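Local atomic coordinates of sensor protein (Bacteroides thetaiotaomicron, PDB entry 2X7X), a protein that binds fructose through the periplasmic domain described here and, as part of a hybrid two-component system, probably acts as a sensor histidine kinase. Residues 17-22 with 245-250; 29-34 with 251-256; 187-192 with 210-215. All coordinates share one frame; numbering follows the deposited sequence.

Interactions 1 and 2 are two stations along one pair of neighbours, helix 18-31 and helix 249-260, and their centres lie about 14 Å apart. They meet directly where Asp250 CB of interaction 1 packs 3.3 Å from Glu30 OE1 of interaction 2. The helix start in interaction 1 faces the fructose pocket, whereas interaction 2 sits further from the sugar, toward the second subunit. Interaction 3 belongs to the other lobe of the periplasmic binding protein fold; its centre is about 31 Å from that of interaction 1 and about 45 Å from that of interaction 2. Nested in sequence within both, it joins a peripheral turn to the segment before strand 191-194, away from the pocket.

Interaction 1 of 3, residues 17-22 with 245-250; sequences DSWRHK and YPTNGD. With FRU (beta-D-fructofuranose), chain E.
Lys22 and Thr247 bring the two backbones closest, their CA atoms 7.0 Å apart, where the first turn of helix 18-31 lies beside the loop leading into helix 249-260. This is the sugar cleft of a periplasmic binding protein, and Trp19 lies between Thr247 and the sugar. With CG anti to the backbone N (chi1 -169°), the indole reaches across the contact: Thr247 CG2 makes a CH-pi contact over one face, 3.7 Å from the centroid of the five-membered ring, while fructose lies over the opposite face. A bond in the ring plane holds the indole: Trp19 NE1 donates to Tyr245 O at 2.9 Å, nearly straight (166°). The Tyr245 ring lies nearly parallel to the indole but slid aside, and its hydroxyl bonds to Asp94, itself a fructose ligand. Thr247 OG1 accepts from Lys22 NZ and also bonds to Glu26.

Asp17 serves helix and sugar together. As N-cap residue it takes Arg20 N on OD2, nearly along the C-O axis, while its OD1 accepts from fructose O1. That same O1 is gripped a second time, by Arg20 NE at 2.8 Å.

Interaction 2 of 3, residues 29-34 with 251-256; sequences REAMFY and KVLQLA
Leu253 drives one methyl, CD2, against the last turn of helix 18-31, and the closely packed half of the contact is built around it. A first torsion of -162° sets its CG beside the carbonyl carbon and carries the branch toward Glu30 and Ala31. CD2 comes to rest on the backbone between these two, 3.4 Å from Glu30 C, with the CB atoms of Glu30 and Ala31 also in contact. Here the helices are close, and the CA atoms of Glu30 and Leu253 are 6.7 Å apart. At the helix end a type I turn from Ala31 to Tyr34 follows.

The other half is looser and more polar. Tyr34 swings its ring past the same leucine, CD1 lying 4.4 Å from Leu253 CD2, and its hydroxyl end crosses the aliphatic part of Gln254 at about a right angle, with OH 3.8 Å from CG. The Glu30 chain bends at chi2 (70°), and its carboxylate turns to the dimer interface, where OE1 forms a salt bridge with Lys297 of the second subunit. Behind the contact, Val252 and Leu255 pack on strands 90-93 and 104-108. Two neighbouring helices joined by apolar side chains, one backed by the parallel sheet, are the usual layering of an alpha/beta lobe in the periplasmic binding protein fold.

Interaction 3 of 3, residues 187-192 with 210-215; sequences PKIDAV and AGREKE. With K (potassium ion), chain F.
Arg212 lays its guanidinium beside the chain at Pro187, and the polar approach across the two segments centres on it. NH2 lies 3.1 Å from Pro187 O, at an angle too poor for a hydrogen bond. The true bonds of the terminal nitrogens go to carbonyls just before Pro187, with NH2 donating to His186 O and NH1 to Leu183 O near the end of helix 172-185. A bend at chi3 (66°) leaves NE to meet Glu215 OE1 in a salt bridge of 2.9 Å, approaching on the syn side but 31° out of the carboxylate plane. On the facing segment Lys188 NZ pairs with Asp190 OD2, which also accepts from the backbone of Asn130.

Van der Waals contact is slight: Ile189 CD1 comes within 4.0 Å of Arg212 NH2, the two side chains crossing at about a right angle. Between the backbones, the CA atoms of Asp190 and Glu215 are 6.2 Å apart.

Metal binding belongs to the far side of the turn, where Glu213 O holds a potassium ion at 2.7 Å and Met216 O completes the protein ligands.

Were Arg212 an alanine, Leu183 O and His186 O would probably lose a donor and Glu215 its charge partner. The arginine's charge is thus paired within the turn by Glu215, while its terminal N-H groups link that turn to the end of helix 172-185 and the residue just after it.

Interaction 1 of 3, residues 17-22 with 245-250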
loop_
_atom_site.group_PDB
_atom_site.type_symbol
_atom_site.label_atom_id
_atom_site.label_comp_id
_atom_site.label_asym_id
_atom_site.label_seq_id
_atom_site.Cartn_x
_atom_site.Cartn_y
_atom_site.Cartn_z
ATOM N N ASP A 17 3.438 13.037 -18.803
ATOM C CA ASP A 17 4.417 12.120 -18.190
ATOM C C ASP A 17 3.659 11.069 -17.368
ATOM O O ASP A 17 2.429 11.090 -17.328
ATOM C CB ASP A 17 5.382 12.894 -17.279
ATOM C CG ASP A 17 4.657 13.900 -16.368
ATOM O OD1 ASP A 17 5.017 15.096 -16.432
ATOM O OD2 ASP A 17 3.723 13.510 -15.616
ATOM N N SER A 18 4.380 10.184 -16.683
ATOM C CA SER A 18 3.736 9.090 -15.938
ATOM C C SER A 18 2.873 9.556 -14.755
ATOM O O SER A 18 1.953 8.839 -14.338
ATOM C CB SER A 18 4.759 8.041 -15.487
ATOM O OG SER A 18 5.681 8.603 -14.581
ATOM N N TRP A 19 3.168 10.746 -14.228
ATOM C CA TRP A 19 2.364 11.342 -13.162
ATOM C C TRP A 19 1.021 11.846 -13.709
ATOM O O TRP A 19 -0.035 11.461 -13.213
ATOM C CB TRP A 19 3.141 12.459 -12.462
ATOM C CG TRP A 19 2.487 12.926 -11.200
ATOM C CD1 TRP A 19 2.717 12.468 -9.940
ATOM C CD2 TRP A 19 1.479 13.937 -11.083
ATOM N NE1 TRP A 19 1.916 13.135 -9.041
ATOM C CE2 TRP A 19 1.146 14.040 -9.720
ATOM C CE3 TRP A 19 0.824 14.768 -12.006
ATOM C CZ2 TRP A 19 0.192 14.941 -9.249
ATOM C CZ3 TRP A 19 -0.126 15.659 -11.536
ATOM C CH2 TRP A 19 -0.433 15.738 -10.170
ATOM N N ARG A 20 1.065 12.689 -14.739
ATOM C CA ARG A 20 -0.156 13.086 -15.460
ATOM C C ARG A 20 -0.936 11.868 -15.988
ATOM O O ARG A 20 -2.155 11.770 -15.796
ATOM C CB ARG A 20 0.145 14.070 -16.598
ATOM C CG ARG A 20 0.983 15.285 -16.217
ATOM C CD ARG A 20 0.240 16.302 -15.343
ATOM N NE ARG A 20 1.165 17.197 -14.644
ATOM C CZ ARG A 20 0.801 18.124 -13.751
ATOM N NH1 ARG A 20 1.722 18.877 -13.160
ATOM N NH2 ARG A 20 -0.483 18.313 -13.442
ATOM N N HIS A 21 -0.231 10.932 -16.619
ATOM C CA HIS A 21 -0.853 9.714 -17.127
ATOM C C HIS A 21 -1.712 9.045 -16.061
ATOM O O HIS A 21 -2.877 8.729 -16.302
ATOM C CB HIS A 21 0.190 8.741 -17.666
ATOM C CG HIS A 21 -0.392 7.668 -18.529
ATOM N ND1 HIS A 21 -0.725 7.877 -19.853
ATOM C CD2 HIS A 21 -0.723 6.380 -18.256
ATOM C CE1 HIS A 21 -1.228 6.763 -20.360
ATOM N NE2 HIS A 21 -1.237 5.839 -19.413
ATOM N N LYS A 22 -1.141 8.874 -14.874
ATOM C CA LYS A 22 -1.863 8.275 -13.762
ATOM C C LYS A 22 -3.118 9.067 -13.346
ATOM O O LYS A 22 -4.161 8.473 -13.054
ATOM C CB LYS A 22 -0.942 8.080 -12.560
ATOM C CG LYS A 22 -1.509 7.110 -11.541
ATOM C CD LYS A 22 -0.821 7.214 -10.215
ATOM C CE LYS A 22 -1.622 6.490 -9.158
ATOM N NZ LYS A 22 -1.618 7.253 -7.882
ATOM N N TYR A 245 3.227 12.700 -3.791
ATOM C CA TYR A 245 2.479 13.805 -4.369
ATOM C C TYR A 245 1.280 13.213 -5.091
ATOM O O TYR A 245 1.401 12.724 -6.228
ATOM C CB TYR A 245 3.340 14.663 -5.297
ATOM C CG TYR A 245 2.680 15.980 -5.654
ATOM C CD1 TYR A 245 2.290 16.881 -4.648
ATOM C CD2 TYR A 245 2.433 16.326 -6.977
ATOM C CE1 TYR A 245 1.675 18.101 -4.957
ATOM C CE2 TYR A 245 1.823 17.540 -7.298
ATOM C CZ TYR A 245 1.448 18.423 -6.281
ATOM O OH TYR A 245 0.850 19.634 -6.572
ATOM N N PRO A 246 0.124 13.218 -4.420
ATOM C CA PRO A 246 -1.015 12.391 -4.852
ATOM C C PRO A 246 -1.741 12.949 -6.064
ATOM O O PRO A 246 -1.944 14.162 -6.183
ATOM C CB PRO A 246 -1.936 12.372 -3.628
ATOM C CG PRO A 246 -1.625 13.655 -2.892
ATOM C CD PRO A 246 -0.166 13.981 -3.192
ATOM N N THR A 247 -2.107 12.040 -6.959
ATOM C CA THR A 247 -2.809 12.360 -8.189
ATOM C C THR A 247 -4.311 12.489 -7.914
ATOM O O THR A 247 -4.924 13.480 -8.309
ATOM C CB THR A 247 -2.546 11.298 -9.265
ATOM O OG1 THR A 247 -2.850 10.006 -8.739
ATOM C CG2 THR A 247 -1.089 11.305 -9.697
ATOM N N ASN A 248 -4.874 11.491 -7.224
ATOM C CA ASN A 248 -6.280 11.459 -6.812
ATOM C C ASN A 248 -7.283 11.914 -7.884
ATOM O O ASN A 248 -8.176 12.722 -7.627
ATOM C CB ASN A 248 -6.470 12.217 -5.495
ATOM C CG ASN A 248 -6.029 11.397 -4.268
ATOM O OD1 ASN A 248 -6.002 10.161 -4.291
ATOM N ND2 ASN A 248 -5.683 12.092 -3.195
ATOM N N GLY A 249 -7.122 11.374 -9.088
ATOM C CA GLY A 249 -7.984 11.704 -10.223
ATOM C C GLY A 249 -9.467 11.553 -9.953
ATOM O O GLY A 249 -10.271 12.365 -10.415
ATOM N N ASP A 250 -9.822 10.515 -9.202
ATOM C CA ASP A 250 -11.208 10.276 -8.810
ATOM C C ASP A 250 -11.837 11.414 -7.988
ATOM O O ASP A 250 -12.996 11.777 -8.212
ATOM C CB ASP A 250 -11.338 8.946 -8.055
ATOM C CG ASP A 250 -10.592 8.941 -6.737
ATOM O OD1 ASP A 250 -11.174 8.460 -5.734
ATOM O OD2 ASP A 250 -9.428 9.415 -6.712
HETATM C C1 FRU E . 3.996 16.084 -13.154
HETATM C C2 FRU E . 4.957 16.890 -12.299
HETATM C C3 FRU E . 5.363 16.144 -11.031
HETATM C C4 FRU E . 5.406 17.260 -10.005
HETATM C C5 FRU E . 4.207 18.095 -10.433
HETATM C C6 FRU E . 4.236 19.555 -9.985
HETATM O O1 FRU E . 3.929 16.646 -14.462
HETATM O O2 FRU E . 6.085 17.251 -13.104
HETATM O O3 FRU E . 6.601 15.431 -11.172
HETATM O O4 FRU E . 5.314 16.782 -8.659
HETATM O O5 FRU E . 4.289 18.066 -11.861
HETATM O O6 FRU E . 2.994 20.192 -10.345
#

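Interaction 2 of 3, residues 29-34 with 251-256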
loop_
_atom_site.group_PDB
_atom_site.type_symbol
_atom_site.label_atom_id
_atom_site.label_comp_id
_atom_site.label_asym_id
_atom_site.label_seq_id
_atom_site.Cartn_x
_atom_site.Cartn_y
_atom_site.Cartn_z
ATOM N N ARG A 29 -11.501 6.937 -15.574
ATOM C CA ARG A 29 -12.037 5.762 -14.891
ATOM C C ARG A 29 -13.233 6.135 -14.020
ATOM O O ARG A 29 -14.199 5.371 -13.914
ATOM C CB ARG A 29 -10.966 5.059 -14.056
ATOM C CG ARG A 29 -11.447 3.760 -13.417
ATOM C CD ARG A 29 -10.495 3.217 -12.351
ATOM N NE ARG A 29 -9.189 2.921 -12.926
ATOM C CZ ARG A 29 -8.048 3.457 -12.507
ATOM N NH1 ARG A 29 -6.915 3.130 -13.114
ATOM N NH2 ARG A 29 -8.038 4.305 -11.478
ATOM N N GLU A 30 -13.173 7.309 -13.400
ATOM C CA GLU A 30 -14.278 7.776 -12.572
ATOM C C GLU A 30 -15.446 8.287 -13.432
ATOM O O GLU A 30 -16.591 8.306 -12.977
ATOM C CB GLU A 30 -13.804 8.849 -11.588
ATOM C CG GLU A 30 -14.742 9.103 -10.411
ATOM C CD GLU A 30 -14.776 7.955 -9.429
ATOM O OE1 GLU A 30 -13.804 7.160 -9.388
ATOM O OE2 GLU A 30 -15.782 7.842 -8.696
ATOM N N ALA A 31 -15.153 8.697 -14.667
ATOM C CA ALA A 31 -16.184 9.210 -15.574
ATOM C C ALA A 31 -17.272 8.162 -15.831
ATOM O O ALA A 31 -18.469 8.460 -15.774
ATOM C CB ALA A 31 -15.564 9.700 -16.899
ATOM N N MET A 32 -16.844 6.931 -16.072
ATOM C CA MET A 32 -17.749 5.847 -16.413
ATOM C C MET A 32 -18.675 5.413 -15.261
ATOM O O MET A 32 -19.465 4.481 -15.412
ATOM C CB MET A 32 -16.951 4.673 -17.004
ATOM C CG MET A 32 -16.430 4.963 -18.419
ATOM S SD MET A 32 -15.162 3.817 -19.010
ATOM C CE MET A 32 -15.130 4.177 -20.778
ATOM N N PHE A 33 -18.595 6.103 -14.126
ATOM C CA PHE A 33 -19.522 5.881 -13.011
ATOM C C PHE A 33 -20.612 6.929 -12.993
ATOM O O PHE A 33 -21.425 6.979 -12.066
ATOM C CB PHE A 33 -18.785 5.867 -11.672
ATOM C CG PHE A 33 -18.053 4.597 -11.420
ATOM C CD1 PHE A 33 -18.670 3.553 -10.731
ATOM C CD2 PHE A 33 -16.754 4.422 -11.904
ATOM C CE1 PHE A 33 -18.003 2.354 -10.513
ATOM C CE2 PHE A 33 -16.070 3.226 -11.692
ATOM C CZ PHE A 33 -16.695 2.186 -10.998
ATOM N N TYR A 34 -20.602 7.777 -14.017
ATOM C CA TYR A 34 -21.621 8.795 -14.204
ATOM C C TYR A 34 -22.184 8.675 -15.620
ATOM O O TYR A 34 -21.424 8.576 -16.599
ATOM C CB TYR A 34 -21.050 10.202 -13.969
ATOM C CG TYR A 34 -20.689 10.528 -12.531
ATOM C CD1 TYR A 34 -19.373 10.410 -12.077
ATOM C CD2 TYR A 34 -21.660 10.974 -11.629
ATOM C CE1 TYR A 34 -19.036 10.709 -10.755
ATOM C CE2 TYR A 34 -21.336 11.284 -10.305
ATOM C CZ TYR A 34 -20.021 11.148 -9.876
ATOM O OH TYR A 34 -19.695 11.453 -8.573
ATOM N N LYS A 251 -11.079 11.966 -7.041
ATOM C CA LYS A 251 -11.584 13.050 -6.200
ATOM C C LYS A 251 -11.716 14.349 -6.993
ATOM O O LYS A 251 -12.480 15.236 -6.610
ATOM C CB LYS A 251 -10.708 13.250 -4.959
ATOM C CG LYS A 251 -10.946 12.236 -3.825
ATOM C CD LYS A 251 -10.222 12.679 -2.547
ATOM C CE LYS A 251 -10.017 11.530 -1.557
ATOM N NZ LYS A 251 -11.266 11.212 -0.822
ATOM N N VAL A 252 -10.966 14.448 -8.090
ATOM C CA VAL A 252 -11.044 15.591 -8.993
ATOM C C VAL A 252 -12.371 15.557 -9.727
ATOM O O VAL A 252 -13.068 16.563 -9.779
ATOM C CB VAL A 252 -9.875 15.613 -10.010
ATOM C CG1 VAL A 252 -10.128 16.613 -11.128
ATOM C CG2 VAL A 252 -8.578 15.943 -9.314
ATOM N N LEU A 253 -12.725 14.400 -10.280
ATOM C CA LEU A 253 -13.996 14.263 -10.973
ATOM C C LEU A 253 -15.214 14.395 -10.055
ATOM O O LEU A 253 -16.211 15.003 -10.446
ATOM C CB LEU A 253 -14.072 12.966 -11.765
ATOM C CG LEU A 253 -15.183 13.030 -12.828
ATOM C CD1 LEU A 253 -14.866 14.064 -13.916
ATOM C CD2 LEU A 253 -15.424 11.684 -13.448
ATOM N N GLN A 254 -15.134 13.835 -8.850
ATOM C CA GLN A 254 -16.217 13.965 -7.884
ATOM C C GLN A 254 -16.514 15.422 -7.593
ATOM O O GLN A 254 -17.664 15.797 -7.357
ATOM C CB GLN A 254 -15.891 13.239 -6.585
ATOM C CG GLN A 254 -16.652 11.940 -6.395
ATOM C CD GLN A 254 -15.724 10.775 -6.098
ATOM O OE1 GLN A 254 -15.434 9.968 -6.986
ATOM N NE2 GLN A 254 -15.229 10.695 -4.860
ATOM N N LEU A 255 -15.466 16.236 -7.614
ATOM C CA LEU A 255 -15.592 17.666 -7.406
ATOM C C LEU A 255 -16.311 18.285 -8.601
ATOM O O LEU A 255 -17.267 19.037 -8.423
ATOM C CB LEU A 255 -14.207 18.290 -7.212
ATOM C CG LEU A 255 -14.042 19.773 -6.877
ATOM C CD1 LEU A 255 -14.758 20.157 -5.581
ATOM C CD2 LEU A 255 -12.553 20.100 -6.790
ATOM N N ALA A 256 -15.858 17.953 -9.809
ATOM C CA ALA A 256 -16.515 18.394 -11.032
ATOM C C ALA A 256 -18.016 18.073 -10.993
ATOM O O ALA A 256 -18.850 18.961 -11.192
ATOM C CB ALA A 256 -15.854 17.764 -12.257
#

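Interaction 3 of 3, residues 187-192 with 210-215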
loop_
_atom_site.group_PDB
_atom_site.type_symbol
_atom_site.label_atom_id
_atom_site.label_comp_id
_atom_site.label_asym_id
_atom_site.label_seq_id
_atom_site.Cartn_x
_atom_site.Cartn_y
_atom_site.Cartn_z
ATOM N N PRO A 187 33.229 20.347 -3.935
ATOM C CA PRO A 187 33.817 19.060 -3.486
ATOM C C PRO A 187 33.058 18.365 -2.348
ATOM O O PRO A 187 33.167 17.151 -2.190
ATOM C CB PRO A 187 35.224 19.453 -3.015
ATOM C CG PRO A 187 35.140 20.917 -2.715
ATOM C CD PRO A 187 34.159 21.473 -3.725
ATOM N N LYS A 188 32.314 19.129 -1.556
ATOM C CA LYS A 188 31.574 18.548 -0.452
ATOM C C LYS A 188 30.070 18.790 -0.627
ATOM O O LYS A 188 29.574 19.906 -0.400
ATOM C CB LYS A 188 32.075 19.084 0.897
ATOM C CG LYS A 188 31.844 18.113 2.055
ATOM C CD LYS A 188 31.559 18.832 3.395
ATOM C CE LYS A 188 31.254 17.810 4.528
ATOM N NZ LYS A 188 30.159 18.274 5.453
ATOM N N ILE A 189 29.366 17.744 -1.060
ATOM C CA ILE A 189 27.916 17.746 -1.140
ATOM C C ILE A 189 27.339 16.550 -0.359
ATOM O O ILE A 189 27.655 15.396 -0.634
ATOM C CB ILE A 189 27.410 17.743 -2.620
ATOM C CG1 ILE A 189 27.940 18.967 -3.391
ATOM C CG2 ILE A 189 25.878 17.710 -2.664
ATOM C CD1 ILE A 189 27.787 18.859 -4.920
ATOM N N ASP A 190 26.481 16.831 0.612
ATOM C CA ASP A 190 25.944 15.775 1.471
ATOM C C ASP A 190 24.503 15.367 1.123
ATOM O O ASP A 190 24.026 14.317 1.559
ATOM C CB ASP A 190 26.089 16.177 2.952
ATOM C CG ASP A 190 27.491 16.671 3.281
ATOM O OD1 ASP A 190 28.459 15.899 3.128
ATOM O OD2 ASP A 190 27.635 17.846 3.664
ATOM N N ALA A 191 23.824 16.184 0.319
ATOM C CA ALA A 191 22.429 15.916 -0.023
ATOM C C ALA A 191 21.962 16.622 -1.269
ATOM O O ALA A 191 22.300 17.782 -1.516
ATOM C CB ALA A 191 21.504 16.273 1.140
ATOM N N VAL A 192 21.145 15.912 -2.036
ATOM C CA VAL A 192 20.466 16.478 -3.194
ATOM C C VAL A 192 18.980 16.513 -2.889
ATOM O O VAL A 192 18.389 15.493 -2.533
ATOM C CB VAL A 192 20.757 15.633 -4.483
ATOM C CG1 VAL A 192 20.097 16.238 -5.716
ATOM C CG2 VAL A 192 22.256 15.524 -4.682
ATOM N N ALA A 210 30.469 10.475 -11.691
ATOM C CA ALA A 210 31.616 11.206 -11.165
ATOM C C ALA A 210 32.266 10.434 -10.005
ATOM O O ALA A 210 33.171 10.947 -9.334
ATOM C CB ALA A 210 31.217 12.622 -10.756
ATOM N N GLY A 211 31.805 9.193 -9.809
ATOM C CA GLY A 211 32.211 8.347 -8.693
ATOM C C GLY A 211 31.886 8.926 -7.329
ATOM O O GLY A 211 32.629 8.705 -6.386
ATOM N N ARG A 212 30.777 9.657 -7.197
ATOM C CA ARG A 212 30.482 10.349 -5.931
ATOM C C ARG A 212 29.093 10.133 -5.334
ATOM O O ARG A 212 28.729 10.819 -4.395
ATOM C CB ARG A 212 30.708 11.853 -6.093
ATOM C CG ARG A 212 32.152 12.280 -6.153
ATOM C CD ARG A 212 32.240 13.742 -6.484
ATOM N NE ARG A 212 31.703 14.600 -5.424
ATOM C CZ ARG A 212 31.635 15.933 -5.492
ATOM N NH1 ARG A 212 32.057 16.572 -6.579
ATOM N NH2 ARG A 212 31.132 16.634 -4.478
ATOM N N GLU A 213 28.325 9.188 -5.866
ATOM C CA GLU A 213 26.960 8.948 -5.408
ATOM C C GLU A 213 26.833 8.364 -3.997
ATOM O O GLU A 213 25.733 8.349 -3.422
ATOM C CB GLU A 213 26.208 8.049 -6.398
ATOM C CG GLU A 213 26.382 6.528 -6.153
ATOM C CD GLU A 213 27.751 5.982 -6.572
ATOM O OE1 GLU A 213 28.594 6.761 -7.093
ATOM O OE2 GLU A 213 27.964 4.761 -6.387
ATOM N N LYS A 214 27.928 7.865 -3.437
ATOM C CA LYS A 214 27.893 7.357 -2.060
ATOM C C LYS A 214 28.235 8.445 -1.028
ATOM O O LYS A 214 28.223 8.202 0.169
ATOM C CB LYS A 214 28.773 6.109 -1.905
ATOM C CG LYS A 214 28.251 4.920 -2.701
ATOM C CD LYS A 214 29.191 3.699 -2.674
ATOM C CE LYS A 214 28.527 2.518 -3.406
ATOM N NZ LYS A 214 29.032 1.171 -2.979
ATOM N N GLU A 215 28.505 9.653 -1.502
ATOM C CA GLU A 215 28.872 10.756 -0.607
ATOM C C GLU A 215 27.679 11.575 -0.148
ATOM O O GLU A 215 27.838 12.495 0.641
ATOM C CB GLU A 215 29.859 11.705 -1.295
ATOM C CG GLU A 215 31.197 11.089 -1.681
ATOM C CD GLU A 215 32.093 12.070 -2.423
ATOM O OE1 GLU A 215 31.613 13.140 -2.876
ATOM O OE2 GLU A 215 33.297 11.770 -2.549
HETATM K K K F . 23.577 7.537 -1.957
HETATM O O HOH W 1 21.815 4.659 -1.722
#